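Local coordinates for UDP-glucose 4-epimerase (Brucella ovis, PDB 4WOK), which probably interconverts UDP-glucose and UDP-galactose by inverting the configuration at C4 of the sugar with the help of a bound NAD, at residues R118-I123 / G170-A175; V122-S127 / I157-L162. The protein carries 2 engineered substitutions. One frame throughout, in Å; residues are numbered along the deposited sequence.

Overall arrangement
Strand 121-125 supplies one side of both contacts. Continuing from it, the chain reaches helix 150-169, where interaction 2 closes the smaller loop (122-127 with 157-162). It then turns at Gly170 into strand 172-177, and interaction 1 closes the larger loop (118-123 with 170-175). The smaller loop therefore falls largely within the larger, and the two share Val122 and Ile123. Their centres lie about 10 Å apart, and a probable backbone hydrogen bond from Phe124 N to Val174 O (2.8 Å) joins them. Together they tie two neighbouring strands of the seven-stranded parallel sheet to the helix that connects them, a beta-alpha-beta unit of the Rossmann fold.

Interaction 1 (R118-I123 / G170-A175); sequences RTQNVI and GLRYVA
Val122 and Arg172 meet through a nearly straight backbone bond, Val122 N to Arg172 O at 2.9 Å with 177° at the hydrogen. Val174 N then donates to Val122 O at 3.1 Å, engaging both polar backbone atoms of Val122 in the ladder of parallel strands 121-123 and 172-175. This half is tight and buried: Ile123 and Val174 lie side by side, pointing the same way, with Ile123 CD1 3.9 Å from Val174 CB, and helix 236-251 packs against Ile123. On the other face, the side chains of Val122 and Tyr173 approach only loosely, the tyrosine ring leading off to helix 150-169.

The polar end, where Gln120 and Arg172 are partly exposed, is more weakly held. A bend in the Arg172 chain (chi3 -63°) lays its guanidinium against the Gln120 amide; the planes are 15° apart and stacked, with Gln120 CD 3.1 Å above the guanidinium plane near its rim. Asn121 OD1 receives two weak bonds, from Arg172 NE at 3.1 Å and NH2 at 3.2 Å, across steeply tilted planes. Gln120 O and OE1 share Arg172 N weakly. One water joins Asn121 ND2 to Arg172 NH2, the latter weakly, while ND2 also bonds Val78 O. The straight, well-formed bonds are those of the backbone ladder, whereas the guanidinium relies on stacking and shared weak bonds rather than on a carboxylate across the contact.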
ATOM      1  N   ARG A 118     -11.128  23.185  -5.576  1.00 22.18           N
ATOM      2  CA  ARG A 118     -11.601  23.215  -4.185  1.00 23.04           C
ATOM      3  C   ARG A 118     -12.003  21.810  -3.761  1.00 30.39           C
ATOM      4  O   ARG A 118     -12.910  21.625  -2.948  1.00 24.72           O
ATOM      5  CB  ARG A 118     -12.770  24.196  -4.004  1.00 29.87           C
ATOM      6  N   THR A 119     -11.336  20.817  -4.336  1.00 23.50           N
ATOM      7  CA  THR A 119     -11.511  19.451  -3.886  1.00 23.01           C
ATOM      8  C   THR A 119     -10.586  19.262  -2.697  1.00 31.12           C
ATOM      9  O   THR A 119      -9.382  19.313  -2.827  1.00 27.11           O
ATOM     10  CB  THR A 119     -11.207  18.434  -4.997  1.00 19.95           C
ATOM     11  OG1 THR A 119     -12.166  18.590  -6.052  1.00 21.27           O
ATOM     12  CG2 THR A 119     -11.291  17.012  -4.451  1.00 21.47           C
ATOM     13  N   GLN A 120     -11.154  19.032  -1.525  1.00 25.76           N
ATOM     14  CA  GLN A 120     -10.425  19.308  -0.298  1.00 34.54           C
ATOM     15  C   GLN A 120      -9.684  18.170   0.385  1.00 38.88           C
ATOM     16  O   GLN A 120      -8.577  18.366   0.884  1.00 53.68           O
ATOM     17  CB  GLN A 120     -11.388  19.908   0.732  1.00 39.86           C
ATOM     18  CG  GLN A 120     -11.076  21.351   1.046  1.00 59.04           C
ATOM     19  CD  GLN A 120      -9.793  21.503   1.834  1.00 63.19           C
ATOM     20  OE1 GLN A 120      -9.129  20.519   2.165  1.00 63.81           O
ATOM     21  NE2 GLN A 120      -9.443  22.744   2.154  1.00 69.77           N
ATOM     22  N   ASN A 121     -10.291  16.997   0.455  1.00 27.19           N
ATOM     23  CA  ASN A 121      -9.771  15.974   1.352  1.00 27.26           C
ATOM     24  C   ASN A 121      -8.902  14.900   0.678  1.00 30.81           C
ATOM     25  O   ASN A 121      -9.422  14.057  -0.040  1.00 37.47           O
ATOM     26  CB  ASN A 121     -10.945  15.315   2.060  1.00 22.87           C
ATOM     27  CG  ASN A 121     -11.718  16.305   2.927  1.00 31.73           C
ATOM     28  OD1 ASN A 121     -11.120  17.110   3.634  1.00 32.19           O
ATOM     29  ND2 ASN A 121     -13.043  16.257   2.862  1.00 28.21           N
ATOM     30  N   VAL A 122      -7.596  14.907   0.950  1.00 21.98           N
ATOM     31  CA  VAL A 122      -6.687  13.962   0.281  1.00 22.13           C
ATOM     32  C   VAL A 122      -6.154  12.899   1.225  1.00 23.45           C
ATOM     33  O   VAL A 122      -5.548  13.203   2.252  1.00 25.46           O
ATOM     34  CB  VAL A 122      -5.501  14.694  -0.376  1.00 24.81           C
ATOM     35  CG1 VAL A 122      -4.501  13.692  -0.980  1.00 21.60           C
ATOM     36  CG2 VAL A 122      -6.022  15.653  -1.447  1.00 24.48           C
ATOM     37  N   ILE A 123      -6.401  11.643   0.873  1.00 21.95           N
ATOM     38  CA  ILE A 123      -5.877  10.527   1.639  1.00 19.98           C
ATOM     39  C   ILE A 123      -4.735   9.930   0.824  1.00 26.03           C
ATOM     40  O   ILE A 123      -4.963   9.393  -0.249  1.00 23.70           O
ATOM     41  CB  ILE A 123      -6.947   9.460   1.916  1.00 20.64           C
ATOM     42  CG1 ILE A 123      -8.227  10.093   2.500  1.00 26.14           C
ATOM     43  CG2 ILE A 123      -6.374   8.343   2.796  1.00 22.63           C
ATOM     44  CD1 ILE A 123      -7.995  10.858   3.751  1.00 35.22           C
ATOM     45  N   GLY A 170      -4.662  25.395   2.206  1.00 26.87           N
ATOM     46  CA  GLY A 170      -5.650  24.824   3.106  1.00 28.59           C
ATOM     47  C   GLY A 170      -6.088  23.410   2.746  1.00 37.74           C
ATOM     48  O   GLY A 170      -7.167  22.967   3.151  1.00 30.85           O
ATOM     49  N   LEU A 171      -5.275  22.689   1.978  1.00 25.82           N
ATOM     50  CA  LEU A 171      -5.611  21.297   1.709  0.52 25.44           C
ATOM     51  C   LEU A 171      -5.562  20.512   3.029  1.00 30.25           C
ATOM     52  O   LEU A 171      -4.747  20.778   3.915  1.00 29.39           O
ATOM     53  CB  LEU A 171      -4.684  20.686   0.641  0.52 25.31           C
ATOM     54  CG  LEU A 171      -4.803  21.252  -0.790  0.52 32.27           C
ATOM     55  CD1 LEU A 171      -3.937  20.474  -1.813  0.52 28.23           C
ATOM     56  CD2 LEU A 171      -6.247  21.325  -1.293  0.52 23.75           C
ATOM     57  N   ARG A 172      -6.504  19.581   3.173  1.00 26.55           N
ATOM     58  CA  ARG A 172      -6.570  18.730   4.357  1.00 27.27           C
ATOM     59  C   ARG A 172      -6.201  17.308   3.971  1.00 26.57           C
ATOM     60  O   ARG A 172      -6.623  16.821   2.916  1.00 29.15           O
ATOM     61  CB  ARG A 172      -7.962  18.763   4.985  1.00 28.44           C
ATOM     62  CG  ARG A 172      -8.395  20.166   5.425  1.00 29.32           C
ATOM     63  CD  ARG A 172      -9.712  20.156   6.191  1.00 45.56           C
ATOM     64  NE  ARG A 172     -10.833  19.686   5.379  1.00 49.47           N
ATOM     65  CZ  ARG A 172     -11.583  20.469   4.608  1.00 55.43           C
ATOM     66  NH1 ARG A 172     -11.337  21.773   4.536  1.00 55.26           N
ATOM     67  NH2 ARG A 172     -12.588  19.952   3.911  1.00 53.64           N
ATOM     68  N   TYR A 173      -5.429  16.628   4.810  1.00 26.79           N
ATOM     69  CA  TYR A 173      -4.928  15.326   4.389  1.00 26.13           C
ATOM     70  C   TYR A 173      -4.639  14.369   5.511  1.00 26.81           C
ATOM     71  O   TYR A 173      -4.480  14.760   6.660  1.00 28.74           O
ATOM     72  CB  TYR A 173      -3.644  15.492   3.563  1.00 25.73           C
ATOM     73  CG  TYR A 173      -2.467  15.964   4.381  1.00 27.41           C
ATOM     74  CD1 TYR A 173      -2.253  17.318   4.602  1.00 29.90           C
ATOM     75  CD2 TYR A 173      -1.563  15.057   4.929  1.00 26.95           C
ATOM     76  CE1 TYR A 173      -1.175  17.761   5.343  1.00 33.28           C
ATOM     77  CE2 TYR A 173      -0.488  15.486   5.679  1.00 32.42           C
ATOM     78  CZ  TYR A 173      -0.297  16.843   5.880  1.00 39.08           C
ATOM     79  OH  TYR A 173       0.777  17.284   6.622  1.00 35.67           O
ATOM     80  N   VAL A 174      -4.542  13.101   5.131  1.00 26.40           N
ATOM     81  CA  VAL A 174      -4.072  12.038   5.997  1.00 28.34           C
ATOM     82  C   VAL A 174      -3.086  11.249   5.171  1.00 29.98           C
ATOM     83  O   VAL A 174      -3.426  10.797   4.074  1.00 26.55           O
ATOM     84  CB  VAL A 174      -5.199  11.111   6.477  1.00 29.40           C
ATOM     85  CG1 VAL A 174      -4.634   9.925   7.273  1.00 30.91           C
ATOM     86  CG2 VAL A 174      -6.221  11.882   7.310  1.00 28.70           C
ATOM     87  N   ALA A 175      -1.868  11.108   5.676  1.00 26.08           N
ATOM     88  CA  ALA A 175      -0.873  10.273   5.024  1.00 26.46           C
ATOM     89  C   ALA A 175      -0.828   8.958   5.779  1.00 30.53           C
ATOM     90  O   ALA A 175      -0.752   8.949   7.005  1.00 32.13           O
ATOM     91  CB  ALA A 175       0.497  10.953   5.007  1.00 26.04           C
TER
HETATM   92  O   HOH W   1     -14.533  17.976   4.775  1.00 41.93           O

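Interaction 2 (V122-S127 / I157-L162); sequences VIFSSS and IAEHML. With NAD (nicotinamide-adenine-dinucleotide), chain B.
Phe124 projects from strand 121-125 onto helix 150-169, meeting Leu162 at its root and Ala158 at its tip. With CG anti to the backbone N (chi1 178°), the ring is carried back along the helix, toward its N-terminal side. CB starts the contact, 3.6 Å from Leu162 CD1; the same methyl lies 3.8 Å from Phe124 CG and 3.9 Å from Phe124 CD2. Farther out, CE1 and CE2 have Ala158 CB as their nearest partner, and CE2 also comes loosely to Glu159 CG. The ring ends with CZ 3.4 Å from Ala158 CB, a close approach that the small alanine side chain permits. All three helix residues meet the ring obliquely. The other methyl of Leu162, CD2, reaches Val122 CG1 at 4.1 Å, extending the apolar seam.

Beyond the ring the contact turns polar. The Glu159 chain, extended beyond CG, brings OE2 to Ser126 OG, which donates a 2.6 Å hydrogen bond from the anti side, 27° out of the carboxylate plane. Arg177 forms a salt bridge with OE1, and Gln145 bonds the same oxygen, so both oxygens of this buried carboxylate are engaged.

Past the strand end, Ser126 O lies 3.1 Å from C6N of the NAD nicotinamide ring. The strand and helix axes run nearly antiparallel, at 165°, as expected within a beta-alpha-beta crossover. Tyr151, whose OH bonds the cofactor, and Lys155, which bonds Ser125 O, are spaced as in YxxxK, consistent with the signature of the extended short-chain dehydrogenase/reductase superfamily, on its Rossmann fold.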
ATOM      1  N   VAL A 122      -7.596  14.907   0.950  1.00 21.98           N
ATOM      2  CA  VAL A 122      -6.687  13.962   0.281  1.00 22.13           C
ATOM      3  C   VAL A 122      -6.154  12.899   1.225  1.00 23.45           C
ATOM      4  O   VAL A 122      -5.548  13.203   2.252  1.00 25.46           O
ATOM      5  CB  VAL A 122      -5.501  14.694  -0.376  1.00 24.81           C
ATOM      6  CG1 VAL A 122      -4.501  13.692  -0.980  1.00 21.60           C
ATOM      7  CG2 VAL A 122      -6.022  15.653  -1.447  1.00 24.48           C
ATOM      8  N   ILE A 123      -6.401  11.643   0.873  1.00 21.95           N
ATOM      9  CA  ILE A 123      -5.877  10.527   1.639  1.00 19.98           C
ATOM     10  C   ILE A 123      -4.735   9.930   0.824  1.00 26.03           C
ATOM     11  O   ILE A 123      -4.963   9.393  -0.249  1.00 23.70           O
ATOM     12  CB  ILE A 123      -6.947   9.460   1.916  1.00 20.64           C
ATOM     13  CG1 ILE A 123      -8.227  10.093   2.500  1.00 26.14           C
ATOM     14  CG2 ILE A 123      -6.374   8.343   2.796  1.00 22.63           C
ATOM     15  CD1 ILE A 123      -7.995  10.858   3.751  1.00 35.22           C
ATOM     16  N   PHE A 124      -3.517  10.041   1.337  1.00 19.23           N
ATOM     17  CA  PHE A 124      -2.302   9.694   0.593  1.00 18.51           C
ATOM     18  C   PHE A 124      -1.724   8.365   1.055  1.00 22.80           C
ATOM     19  O   PHE A 124      -1.419   8.190   2.233  1.00 23.08           O
ATOM     20  CB  PHE A 124      -1.243  10.782   0.753  1.00 22.09           C
ATOM     21  CG  PHE A 124       0.050  10.462   0.040  1.00 24.50           C
ATOM     22  CD1 PHE A 124       0.084  10.352  -1.343  1.00 25.82           C
ATOM     23  CD2 PHE A 124       1.216  10.237   0.753  1.00 24.90           C
ATOM     24  CE1 PHE A 124       1.287  10.032  -2.013  1.00 27.04           C
ATOM     25  CE2 PHE A 124       2.423   9.913   0.097  1.00 24.25           C
ATOM     26  CZ  PHE A 124       2.452   9.818  -1.287  1.00 22.67           C
ATOM     27  N   SER A 125      -1.572   7.421   0.130  1.00 20.82           N
ATOM     28  CA  SER A 125      -0.992   6.133   0.480  1.00 21.58           C
ATOM     29  C   SER A 125       0.519   6.271   0.435  1.00 25.27           C
ATOM     30  O   SER A 125       1.115   6.362  -0.631  1.00 23.93           O
ATOM     31  CB  SER A 125      -1.478   5.023  -0.467  1.00 22.98           C
ATOM     32  OG  SER A 125      -1.951   3.893   0.274  1.00 29.78           O
ATOM     33  N   SER A 126       1.133   6.311   1.607  1.00 24.84           N
ATOM     34  CA  SER A 126       2.564   6.509   1.714  1.00 25.47           C
ATOM     35  C   SER A 126       3.224   5.175   2.018  1.00 26.63           C
ATOM     36  O   SER A 126       2.646   4.129   1.745  1.00 33.14           O
ATOM     37  CB  SER A 126       2.878   7.547   2.794  1.00 26.56           C
ATOM     38  OG  SER A 126       4.240   7.938   2.747  1.00 25.75           O
ATOM     39  N   SER A 127       4.414   5.206   2.605  1.00 23.92           N
ATOM     40  CA  SER A 127       5.175   3.982   2.867  1.00 24.88           C
ATOM     41  C   SER A 127       6.048   4.146   4.083  1.00 24.44           C
ATOM     42  O   SER A 127       6.540   5.237   4.345  1.00 28.20           O
ATOM     43  CB  SER A 127       6.054   3.620   1.662  1.00 24.27           C
ATOM     44  OG  SER A 127       6.902   2.526   1.987  1.00 25.93           O
ATOM     45  N   ILE A 157       8.974  13.028  -0.110  1.00 23.61           N
ATOM     46  CA  ILE A 157       8.780  14.317  -0.782  1.00 22.15           C
ATOM     47  C   ILE A 157       7.290  14.607  -0.923  1.00 21.15           C
ATOM     48  O   ILE A 157       6.847  15.719  -0.651  1.00 20.78           O
ATOM     49  CB  ILE A 157       9.454  14.344  -2.172  1.00 22.73           C
ATOM     50  CG1 ILE A 157      10.977  14.296  -2.030  1.00 24.02           C
ATOM     51  CG2 ILE A 157       8.999  15.576  -2.975  1.00 18.60           C
ATOM     52  CD1 ILE A 157      11.695  13.991  -3.345  1.00 24.25           C
ATOM     53  N   ALA A 158       6.510  13.603  -1.315  1.00 19.05           N
ATOM     54  CA  ALA A 158       5.062  13.792  -1.394  1.00 20.93           C
ATOM     55  C   ALA A 158       4.453  14.145  -0.032  1.00 22.80           C
ATOM     56  O   ALA A 158       3.551  14.971   0.047  1.00 22.17           O
ATOM     57  CB  ALA A 158       4.389  12.556  -1.959  1.00 21.26           C
ATOM     58  N   GLU A 159       4.940  13.527   1.040  1.00 21.73           N
ATOM     59  CA  GLU A 159       4.429  13.877   2.368  1.00 21.05           C
ATOM     60  C   GLU A 159       4.680  15.362   2.676  1.00 23.66           C
ATOM     61  O   GLU A 159       3.786  16.069   3.136  1.00 23.99           O
ATOM     62  CB  GLU A 159       5.057  12.999   3.456  1.00 23.37           C
ATOM     63  CG  GLU A 159       4.660  11.524   3.376  1.00 28.38           C
ATOM     64  CD  GLU A 159       5.006  10.748   4.638  1.00 30.30           C
ATOM     65  OE1 GLU A 159       5.707  11.307   5.509  1.00 31.34           O
ATOM     66  OE2 GLU A 159       4.577   9.580   4.763  1.00 28.54           O
ATOM     67  N   HIS A 160       5.895  15.831   2.416  1.00 26.90           N
ATOM     68  CA  HIS A 160       6.221  17.233   2.682  1.00 25.96           C
ATOM     69  C   HIS A 160       5.481  18.171   1.737  1.00 27.46           C
ATOM     70  O   HIS A 160       5.138  19.285   2.121  1.00 25.94           O
ATOM     71  CB  HIS A 160       7.726  17.464   2.578  1.00 28.50           C
ATOM     72  CG  HIS A 160       8.493  16.866   3.713  1.00 40.80           C
ATOM     73  ND1 HIS A 160       9.734  16.295   3.557  1.00 39.59           N
ATOM     74  CD2 HIS A 160       8.183  16.745   5.024  1.00 40.94           C
ATOM     75  CE1 HIS A 160      10.161  15.849   4.726  1.00 38.49           C
ATOM     76  NE2 HIS A 160       9.235  16.106   5.630  1.00 41.14           N
ATOM     77  N   MET A 161       5.243  17.724   0.509  1.00 23.55           N
ATOM     78  CA  MET A 161       4.465  18.519  -0.437  1.00 21.28           C
ATOM     79  C   MET A 161       3.044  18.700   0.086  1.00 20.74           C
ATOM     80  O   MET A 161       2.481  19.801   0.033  1.00 22.02           O
ATOM     81  CB  MET A 161       4.440  17.855  -1.812  1.00 17.32           C
ATOM     82  CG  MET A 161       3.953  18.773  -2.939  1.00 18.72           C
ATOM     83  SD  MET A 161       3.625  17.839  -4.452  1.00 23.77           S
ATOM     84  CE  MET A 161       5.296  17.352  -4.933  1.00 20.96           C
ATOM     85  N   LEU A 162       2.463  17.612   0.586  1.00 21.28           N
ATOM     86  CA  LEU A 162       1.162  17.699   1.267  1.00 23.98           C
ATOM     87  C   LEU A 162       1.153  18.763   2.365  1.00 23.88           C
ATOM     88  O   LEU A 162       0.231  19.583   2.438  1.00 27.39           O
ATOM     89  CB  LEU A 162       0.779  16.341   1.873  1.00 24.34           C
ATOM     90  CG  LEU A 162       0.284  15.292   0.885  1.00 27.02           C
ATOM     91  CD1 LEU A 162       0.307  13.927   1.541  1.00 26.91           C
ATOM     92  CD2 LEU A 162      -1.125  15.617   0.419  1.00 29.84           C
TER
HETATM   93  PA  NAD B 400      -0.662  -1.256  -7.953  1.00 18.84           P
HETATM   94  O1A NAD B 400       0.385  -0.937  -9.004  1.00 20.23           O
HETATM   95  O2A NAD B 400      -1.531  -2.478  -7.975  1.00 19.51           O
HETATM   96  O5B NAD B 400      -1.796   0.048  -8.078  1.00 21.21           O
HETATM   97  C5B NAD B 400      -1.192   1.198  -8.631  1.00 15.40           C
HETATM   98  C4B NAD B 400      -2.310   1.841  -9.492  1.00 15.82           C
HETATM   99  O4B NAD B 400      -1.936   3.170  -9.882  1.00 18.45           O
HETATM  100  C3B NAD B 400      -2.361   0.957 -10.744  1.00 16.03           C
HETATM  101  O3B NAD B 400      -3.712   0.667 -11.000  1.00 16.55           O
HETATM  102  C2B NAD B 400      -1.743   1.874 -11.828  1.00 14.48           C
HETATM  103  O2B NAD B 400      -2.298   1.622 -13.058  1.00 15.62           O
HETATM  104  C1B NAD B 400      -2.171   3.291 -11.299  1.00 14.01           C
HETATM  105  N9A NAD B 400      -1.235   4.351 -11.722  1.00 15.86           N
HETATM  106  C8A NAD B 400       0.173   4.386 -11.619  1.00 17.63           C
HETATM  107  N7A NAD B 400       0.693   5.530 -12.078  1.00 17.63           N
HETATM  108  C5A NAD B 400      -0.423   6.264 -12.502  1.00 20.33           C
HETATM  109  C6A NAD B 400      -0.538   7.543 -13.088  1.00 19.91           C
HETATM  110  N6A NAD B 400       0.585   8.295 -13.346  1.00 14.20           N
HETATM  111  N1A NAD B 400      -1.762   8.030 -13.399  1.00 18.63           N
HETATM  112  C2A NAD B 400      -2.851   7.239 -13.133  1.00 14.25           C
HETATM  113  N3A NAD B 400      -2.890   5.990 -12.584  1.00 15.49           N
HETATM  114  C4A NAD B 400      -1.632   5.547 -12.276  1.00 15.97           C
HETATM  115  O3  NAD B 400       0.215  -0.960  -6.638  1.00 18.72           O
HETATM  116  PN  NAD B 400      -0.512  -1.171  -5.210  1.00 23.39           P
HETATM  117  O1N NAD B 400      -2.010  -1.254  -5.149  1.00 20.36           O
HETATM  118  O2N NAD B 400       0.437  -2.043  -4.464  1.00 29.35           O
HETATM  119  O5D NAD B 400      -0.120   0.204  -4.240  1.00 34.97           O
HETATM  120  C5D NAD B 400      -0.622   1.348  -4.729  1.00 36.16           C
HETATM  121  C4D NAD B 400      -0.286   2.417  -3.689  1.00 23.04           C
HETATM  122  O4D NAD B 400       0.059   1.750  -2.407  1.00 21.98           O
HETATM  123  C3D NAD B 400       0.991   3.166  -4.122  1.00 26.13           C
HETATM  124  O3D NAD B 400       0.850   4.461  -3.632  1.00 30.12           O
HETATM  125  C2D NAD B 400       2.067   2.401  -3.344  1.00 32.83           C
HETATM  126  O2D NAD B 400       3.188   3.134  -3.044  1.00 40.86           O
HETATM  127  C1D NAD B 400       1.290   2.261  -2.013  1.00 24.26           C
HETATM  128  N1N NAD B 400       2.014   1.209  -1.137  1.00 25.24           N
HETATM  129  C2N NAD B 400       1.895  -0.128  -1.510  1.00 26.59           C
HETATM  130  C3N NAD B 400       2.552  -1.106  -0.718  1.00 25.97           C
HETATM  131  C7N NAD B 400       2.434  -2.554  -1.111  1.00 31.14           C
HETATM  132  O7N NAD B 400       2.965  -3.432  -0.424  1.00 25.78           O
HETATM  133  N7N NAD B 400       1.721  -2.874  -2.250  1.00 20.89           N
HETATM  134  C4N NAD B 400       3.299  -0.702   0.391  1.00 27.60           C
HETATM  135  C5N NAD B 400       3.399   0.647   0.733  1.00 32.73           C
HETATM  136  C6N NAD B 400       2.748   1.611  -0.049  1.00 31.50           C